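Local coordinates for protein CELL division inhibitor (Pyrococcus furiosus, PDB 1G3R) that binds an adenine nucleotide and magnesium and, as a P-loop ATPase of the MinD family, probably hydrolyses ATP, at residues A[169-174]-A[195-200]; A[12-17]-A[138-143]. All coordinates share one frame; numbering follows the deposited sequence.

Both contacts involve the same sheet and touch the same nucleotide analogue, but at different ends of it. Interaction 2 is the more deeply buried: it lays the phosphate-binding loop 12-17 against the end of strand 136-141 through side-chain packing, with no hydrogen bond across it. Interaction 1 lies further out, its centre about 10 Å from that of interaction 2, and pairs neighbouring strands by backbone bonds before an ion pair beside the adenine closes it. Strands 136-141 and 164-173 are neighbours, so the two contacts meet directly, with Val169 N close to Leu139 O (2.7 Å). Interaction 1 serves the base, interaction 2 the phosphates and magnesium.

Interaction 1 (A[169-174]-A[195-200]); sequences VLNRYG and AVIPED. With ACP (phosphomethylphosphonic acid adenylate ester), chain C.
Strands 169-171 and 195-198 run parallel, their axes 4.7 Å apart and inclined by 13°. Backbone bonds from Leu170 N to Ala195 O (3.0 Å) and from Ile197 N to Leu170 O join them. A beta bulge between Asn171 and Tyr173 shifts the register by one, after which Glu199 N still reaches Tyr173 O at 2.9 Å. On one face of the pair, Val169 lays CG1 against CG1 of Ile197 (3.7 Å); on the other, Val196 CG1 packs against CB of Tyr173 and reaches its ring obliquely. Helix 221-235 covers Ile197 through Ala225 and Phe226. The two strands and helix 182-189 form a beta-alpha-beta unit at the edge of the P-loop NTPase sheet, and residues at and just beyond the strand ends line the adenine pocket. Pro198 O accepts a hydrogen bond from N6 of the nucleotide (2.8 Å), while Asp200 N donates to N1 (2.9 Å), reading the base through backbone atoms. Arg172 folds back toward the base, its chain bent at chi2 (-82°) and chi3, which lays one face of the guanidinium against the C4 and N3 side of the purine, offset toward the rim of the group. From there NH1 forms a salt bridge with Glu199 OE2 at 2.7 Å, the carboxylate meeting the guanidinium edge with the two planes 26° apart. This pairing would probably offset part of the arginine's charge next to the base.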
loop_
_atom_site.group_PDB
_atom_site.type_symbol
_atom_site.label_atom_id
_atom_site.label_comp_id
_atom_site.label_asym_id
_atom_site.label_seq_id
_atom_site.Cartn_x
_atom_site.Cartn_y
_atom_site.Cartn_z
ATOM N N VAL A 169 -2.395 -10.660 2.878
ATOM C CA VAL A 169 -3.771 -10.248 3.064
ATOM C C VAL A 169 -4.592 -10.953 1.994
ATOM O O VAL A 169 -4.247 -10.909 0.807
ATOM C CB VAL A 169 -3.920 -8.725 2.871
ATOM C CG1 VAL A 169 -5.377 -8.334 2.964
ATOM C CG2 VAL A 169 -3.098 -7.980 3.911
ATOM N N LEU A 170 -5.659 -11.623 2.408
ATOM C CA LEU A 170 -6.516 -12.304 1.446
ATOM C C LEU A 170 -7.666 -11.337 1.170
ATOM O O LEU A 170 -8.659 -11.287 1.909
ATOM C CB LEU A 170 -7.052 -13.620 2.019
ATOM C CG LEU A 170 -7.043 -14.867 1.124
ATOM C CD1 LEU A 170 -8.218 -15.733 1.552
ATOM C CD2 LEU A 170 -7.166 -14.528 -0.355
ATOM N N ASN A 171 -7.511 -10.565 0.103
ATOM C CA ASN A 171 -8.490 -9.564 -0.276
ATOM C C ASN A 171 -9.527 -10.086 -1.249
ATOM O O ASN A 171 -9.252 -10.997 -2.029
ATOM C CB ASN A 171 -7.776 -8.378 -0.919
ATOM C CG ASN A 171 -8.699 -7.206 -1.170
ATOM O OD1 ASN A 171 -8.502 -6.437 -2.109
ATOM N ND2 ASN A 171 -9.707 -7.055 -0.322
ATOM N N ARG A 172 -10.720 -9.497 -1.199
ATOM C CA ARG A 172 -11.795 -9.860 -2.110
ATOM C C ARG A 172 -12.488 -11.187 -1.817
ATOM O O ARG A 172 -13.386 -11.589 -2.553
ATOM C CB ARG A 172 -11.250 -9.882 -3.538
ATOM C CG ARG A 172 -10.704 -8.556 -4.038
ATOM C CD ARG A 172 -11.839 -7.686 -4.520
ATOM N NE ARG A 172 -11.486 -6.911 -5.704
ATOM C CZ ARG A 172 -12.376 -6.437 -6.571
ATOM N NH1 ARG A 172 -13.673 -6.663 -6.386
ATOM N NH2 ARG A 172 -11.974 -5.736 -7.622
ATOM N N TYR A 173 -12.079 -11.871 -0.756
ATOM C CA TYR A 173 -12.692 -13.152 -0.421
ATOM C C TYR A 173 -14.215 -13.049 -0.360
ATOM O O TYR A 173 -14.764 -12.027 0.049
ATOM C CB TYR A 173 -12.175 -13.670 0.921
ATOM C CG TYR A 173 -12.736 -15.026 1.276
ATOM C CD1 TYR A 173 -12.428 -16.152 0.506
ATOM C CD2 TYR A 173 -13.602 -15.183 2.363
ATOM C CE1 TYR A 173 -12.969 -17.405 0.807
ATOM C CE2 TYR A 173 -14.153 -16.431 2.675
ATOM C CZ TYR A 173 -13.832 -17.539 1.893
ATOM O OH TYR A 173 -14.371 -18.776 2.194
ATOM N N GLY A 174 -14.893 -14.121 -0.756
ATOM C CA GLY A 174 -16.342 -14.119 -0.747
ATOM C C GLY A 174 -16.851 -13.415 -1.987
ATOM O O GLY A 174 -17.959 -12.878 -2.003
ATOM N N ALA A 195 -5.017 -11.055 7.566
ATOM C CA ALA A 195 -6.406 -10.605 7.540
ATOM C C ALA A 195 -7.155 -11.014 6.281
ATOM O O ALA A 195 -6.569 -11.229 5.221
ATOM C CB ALA A 195 -6.469 -9.085 7.697
ATOM N N VAL A 196 -8.467 -11.127 6.416
ATOM C CA VAL A 196 -9.317 -11.466 5.289
ATOM C C VAL A 196 -10.180 -10.244 4.998
ATOM O O VAL A 196 -11.015 -9.856 5.818
ATOM C CB VAL A 196 -10.241 -12.665 5.604
ATOM C CG1 VAL A 196 -11.161 -12.940 4.417
ATOM C CG2 VAL A 196 -9.405 -13.900 5.914
ATOM N N ILE A 197 -9.952 -9.617 3.846
ATOM C CA ILE A 197 -10.731 -8.450 3.452
ATOM C C ILE A 197 -11.791 -8.957 2.492
ATOM O O ILE A 197 -11.479 -9.373 1.374
ATOM C CB ILE A 197 -9.873 -7.400 2.731
ATOM C CG1 ILE A 197 -8.721 -6.948 3.633
ATOM C CG2 ILE A 197 -10.732 -6.219 2.348
ATOM C CD1 ILE A 197 -9.152 -6.241 4.899
ATOM N N PRO A 198 -13.062 -8.937 2.921
ATOM C CA PRO A 198 -14.196 -9.398 2.114
ATOM C C PRO A 198 -14.493 -8.539 0.896
ATOM O O PRO A 198 -14.074 -7.389 0.810
ATOM C CB PRO A 198 -15.349 -9.374 3.108
ATOM C CG PRO A 198 -15.006 -8.191 3.956
ATOM C CD PRO A 198 -13.534 -8.417 4.217
ATOM N N GLU A 199 -15.209 -9.120 -0.053
ATOM C CA GLU A 199 -15.605 -8.398 -1.252
ATOM C C GLU A 199 -16.774 -7.549 -0.766
ATOM O O GLU A 199 -17.894 -8.040 -0.633
ATOM C CB GLU A 199 -16.066 -9.386 -2.323
ATOM C CG GLU A 199 -16.659 -8.759 -3.578
ATOM C CD GLU A 199 -15.634 -8.012 -4.397
ATOM O OE1 GLU A 199 -14.457 -8.433 -4.392
ATOM O OE2 GLU A 199 -16.007 -7.017 -5.059
ATOM N N ASP A 200 -16.506 -6.282 -0.473
ATOM C CA ASP A 200 -17.542 -5.388 0.028
ATOM C C ASP A 200 -17.686 -4.139 -0.839
ATOM O O ASP A 200 -16.747 -3.356 -0.964
ATOM C CB ASP A 200 -17.207 -4.987 1.466
ATOM C CG ASP A 200 -18.349 -4.283 2.159
ATOM O OD1 ASP A 200 -19.213 -3.712 1.462
ATOM O OD2 ASP A 200 -18.371 -4.291 3.405
HETATM P PG ACP C . -3.193 -1.701 -9.750
HETATM O O1G ACP C . -2.525 -2.915 -9.968
HETATM O O2G ACP C . -3.350 -0.934 -10.973
HETATM O O3G ACP C . -2.225 -0.906 -8.886
HETATM P PB ACP C . -4.680 -2.088 -7.178
HETATM O O1B ACP C . -4.104 -3.312 -6.693
HETATM O O2B ACP C . -4.146 -0.945 -6.411
HETATM C C3B ACP C . -4.515 -1.794 -8.835
HETATM P PA ACP C . -7.164 -1.175 -6.182
HETATM O O1A ACP C . -7.334 0.098 -6.781
HETATM O O2A ACP C . -6.832 -1.123 -4.776
HETATM O O3A ACP C . -6.198 -2.092 -6.894
HETATM O "O5'" ACP C . -8.494 -1.855 -6.311
HETATM C "C5'" ACP C . -9.198 -2.095 -7.575
HETATM C "C4'" ACP C . -10.647 -1.811 -7.428
HETATM O "O4'" ACP C . -11.316 -2.852 -6.656
HETATM C "C3'" ACP C . -10.971 -0.538 -6.696
HETATM O "O3'" ACP C . -11.990 0.202 -7.370
HETATM C "C2'" ACP C . -11.445 -0.938 -5.338
HETATM O "O2'" ACP C . -12.403 -0.078 -4.741
HETATM C "C1'" ACP C . -12.007 -2.286 -5.515
HETATM N N9 ACP C . -11.725 -3.224 -4.395
HETATM C C8 ACP C . -10.533 -3.633 -3.784
HETATM N N7 ACP C . -10.667 -4.484 -2.809
HETATM C C5 ACP C . -12.033 -4.679 -2.739
HETATM C C6 ACP C . -12.851 -5.488 -1.891
HETATM N N6 ACP C . -12.289 -6.241 -0.948
HETATM N N1 ACP C . -14.236 -5.463 -2.080
HETATM C C2 ACP C . -14.790 -4.685 -3.053
HETATM N N3 ACP C . -14.085 -3.890 -3.900
HETATM C C4 ACP C . -12.709 -3.926 -3.694
#

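Interaction 2 (A[12-17]-A[138-143]); sequences GGTGKT and LLVTNP. With MG (magnesium ion), chain B; ACP (phosphomethylphosphonic acid adenylate ester), chain C.
Side-chain packing, without a hydrogen bond across it, joins the loop at the start of helix 16-29 to the C-terminal end of strand 136-141, a buried contact at the C-terminal edge of the sheet against one of its inner strands. Thr14 carries most of it, leaning toward the strand between Val140 and Asn142. Its CG2 and CA lie beside the amide of Asn142, whose CG is 3.7 Å from Thr14 CG2. With chi1 at 51°, Thr14 OG1 sits between its own backbone N and carbonyl carbon, directed to Ser9 OG, its hydrogen-bonding partner. Val140 adds a further contact: its CG1 lies 3.9 Å from Thr14 O and borders Gly15. Lys16 CG passes Val140 CB at 4.3 Å. Ser9 also bonds Val140 O, tying strand and loop to one hydroxyl. The loop's backbone amides face the phosphates. Lys16 N (2.8 Å) and Gly15 N (2.9 Å) both donate to O1B of the analogue, and Thr17 N bonds O2B. Bends at chi3 (-96°) and chi4 curl the Lys16 chain so that NZ bonds O1B and O1G and spans the beta and gamma groups. Thr17 OG1 binds magnesium at 2.3 Å, beside O3G, O2B and two waters, and is bonded in turn to Asp118. A glycine-rich turn between strand and helix, with amides and a lysine wrapped around the beta phosphate and a threonine on the metal, is the P-loop, here with the additional Lys11 of the deviant Walker A form found in the MinD family.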
loop_
_atom_site.group_PDB
_atom_site.type_symbol
_atom_site.label_atom_id
_atom_site.label_comp_id
_atom_site.label_asym_id
_atom_site.label_seq_id
_atom_site.Cartn_x
_atom_site.Cartn_y
_atom_site.Cartn_z
ATOM N N GLY A 12 -1.900 -7.940 -9.615
ATOM C CA GLY A 12 -2.463 -6.629 -9.885
ATOM C C GLY A 12 -3.977 -6.734 -9.819
ATOM O O GLY A 12 -4.523 -7.840 -9.923
ATOM N N GLY A 13 -4.660 -5.602 -9.651
ATOM C CA GLY A 13 -6.113 -5.623 -9.556
ATOM C C GLY A 13 -6.507 -6.325 -8.272
ATOM O O GLY A 13 -7.669 -6.676 -8.045
ATOM N N THR A 14 -5.503 -6.515 -7.426
ATOM C CA THR A 14 -5.656 -7.184 -6.146
ATOM C C THR A 14 -6.133 -6.254 -5.027
ATOM O O THR A 14 -6.726 -6.712 -4.046
ATOM C CB THR A 14 -4.316 -7.840 -5.734
ATOM O OG1 THR A 14 -3.262 -6.870 -5.831
ATOM C CG2 THR A 14 -3.988 -9.023 -6.649
ATOM N N GLY A 15 -5.872 -4.956 -5.167
ATOM C CA GLY A 15 -6.297 -4.016 -4.147
ATOM C C GLY A 15 -5.196 -3.403 -3.294
ATOM O O GLY A 15 -5.421 -3.056 -2.130
ATOM N N LYS A 16 -4.004 -3.265 -3.867
ATOM C CA LYS A 16 -2.871 -2.679 -3.161
ATOM C C LYS A 16 -3.158 -1.248 -2.709
ATOM O O LYS A 16 -2.876 -0.871 -1.572
ATOM C CB LYS A 16 -1.641 -2.677 -4.067
ATOM C CG LYS A 16 -1.081 -4.054 -4.371
ATOM C CD LYS A 16 0.118 -3.963 -5.309
ATOM C CE LYS A 16 -0.278 -4.169 -6.771
ATOM N NZ LYS A 16 -1.226 -3.157 -7.323
ATOM N N THR A 17 -3.716 -0.454 -3.609
ATOM C CA THR A 17 -4.024 0.931 -3.306
ATOM C C THR A 17 -5.095 1.028 -2.222
ATOM O O THR A 17 -5.049 1.903 -1.352
ATOM C CB THR A 17 -4.498 1.659 -4.571
ATOM O OG1 THR A 17 -3.500 1.520 -5.589
ATOM C CG2 THR A 17 -4.721 3.142 -4.292
ATOM N N LEU A 138 4.104 -6.291 2.982
ATOM C CA LEU A 138 2.774 -6.821 3.213
ATOM C C LEU A 138 2.260 -7.313 1.877
ATOM O O LEU A 138 1.993 -6.529 0.973
ATOM C CB LEU A 138 1.858 -5.726 3.754
ATOM C CG LEU A 138 0.410 -6.146 4.000
ATOM C CD1 LEU A 138 0.372 -7.333 4.936
ATOM C CD2 LEU A 138 -0.356 -4.986 4.595
ATOM N N LEU A 139 2.131 -8.622 1.751
ATOM C CA LEU A 139 1.664 -9.208 0.509
ATOM C C LEU A 139 0.153 -9.124 0.402
ATOM O O LEU A 139 -0.559 -9.503 1.324
ATOM C CB LEU A 139 2.110 -10.672 0.419
ATOM C CG LEU A 139 3.597 -10.971 0.666
ATOM C CD1 LEU A 139 3.836 -12.469 0.552
ATOM C CD2 LEU A 139 4.466 -10.223 -0.335
ATOM N N VAL A 140 -0.324 -8.619 -0.730
ATOM C CA VAL A 140 -1.757 -8.491 -0.991
ATOM C C VAL A 140 -2.124 -9.467 -2.100
ATOM O O VAL A 140 -1.457 -9.513 -3.130
ATOM C CB VAL A 140 -2.122 -7.066 -1.464
ATOM C CG1 VAL A 140 -3.607 -6.981 -1.769
ATOM C CG2 VAL A 140 -1.744 -6.060 -0.404
ATOM N N THR A 141 -3.186 -10.239 -1.906
ATOM C CA THR A 141 -3.569 -11.200 -2.925
ATOM C C THR A 141 -5.049 -11.547 -2.922
ATOM O O THR A 141 -5.749 -11.321 -1.935
ATOM C CB THR A 141 -2.763 -12.498 -2.760
ATOM O OG1 THR A 141 -3.051 -13.386 -3.851
ATOM C CG2 THR A 141 -3.117 -13.173 -1.434
ATOM N N ASN A 142 -5.507 -12.101 -4.043
ATOM C CA ASN A 142 -6.897 -12.516 -4.218
ATOM C C ASN A 142 -7.003 -14.032 -4.068
ATOM O O ASN A 142 -6.011 -14.743 -4.220
ATOM C CB ASN A 142 -7.403 -12.126 -5.609
ATOM C CG ASN A 142 -7.275 -10.640 -5.888
ATOM O OD1 ASN A 142 -7.751 -9.801 -5.118
ATOM N ND2 ASN A 142 -6.637 -10.305 -7.004
ATOM N N PRO A 143 -8.209 -14.546 -3.773
ATOM C CA PRO A 143 -8.423 -15.988 -3.609
ATOM C C PRO A 143 -8.279 -16.767 -4.925
ATOM O O PRO A 143 -8.937 -17.788 -5.128
ATOM C CB PRO A 143 -9.844 -16.064 -3.049
ATOM C CG PRO A 143 -10.005 -14.754 -2.332
ATOM C CD PRO A 143 -9.393 -13.796 -3.321
HETATM MG MG MG B . -2.939 0.880 -7.684
HETATM P PG ACP C . -3.193 -1.701 -9.750
HETATM O O1G ACP C . -2.525 -2.915 -9.968
HETATM O O2G ACP C . -3.350 -0.934 -10.973
HETATM O O3G ACP C . -2.225 -0.906 -8.886
HETATM P PB ACP C . -4.680 -2.088 -7.178
HETATM O O1B ACP C . -4.104 -3.312 -6.693
HETATM O O2B ACP C . -4.146 -0.945 -6.411
HETATM C C3B ACP C . -4.515 -1.794 -8.835
HETATM P PA ACP C . -7.164 -1.175 -6.182
HETATM O O1A ACP C . -7.334 0.098 -6.781
HETATM O O2A ACP C . -6.832 -1.123 -4.776
HETATM O O3A ACP C . -6.198 -2.092 -6.894
HETATM O "O5'" ACP C . -8.494 -1.855 -6.311
HETATM C "C5'" ACP C . -9.198 -2.095 -7.575
HETATM C "C4'" ACP C . -10.647 -1.811 -7.428
HETATM O "O4'" ACP C . -11.316 -2.852 -6.656
HETATM C "C3'" ACP C . -10.971 -0.538 -6.696
HETATM O "O3'" ACP C . -11.990 0.202 -7.370
HETATM C "C2'" ACP C . -11.445 -0.938 -5.338
HETATM O "O2'" ACP C . -12.403 -0.078 -4.741
HETATM C "C1'" ACP C . -12.007 -2.286 -5.515
HETATM N N9 ACP C . -11.725 -3.224 -4.395
HETATM C C8 ACP C . -10.533 -3.633 -3.784
HETATM N N7 ACP C . -10.667 -4.484 -2.809
HETATM C C5 ACP C . -12.033 -4.679 -2.739
HETATM C C6 ACP C . -12.851 -5.488 -1.891
HETATM N N6 ACP C . -12.289 -6.241 -0.948
HETATM N N1 ACP C . -14.236 -5.463 -2.080
HETATM C C2 ACP C . -14.790 -4.685 -3.053
HETATM N N3 ACP C . -14.085 -3.890 -3.900
HETATM C C4 ACP C . -12.709 -3.926 -3.694
HETATM O O HOH W 1 -1.007 -0.245 -6.436
HETATM O O HOH W 2 -5.326 1.498 -7.874
#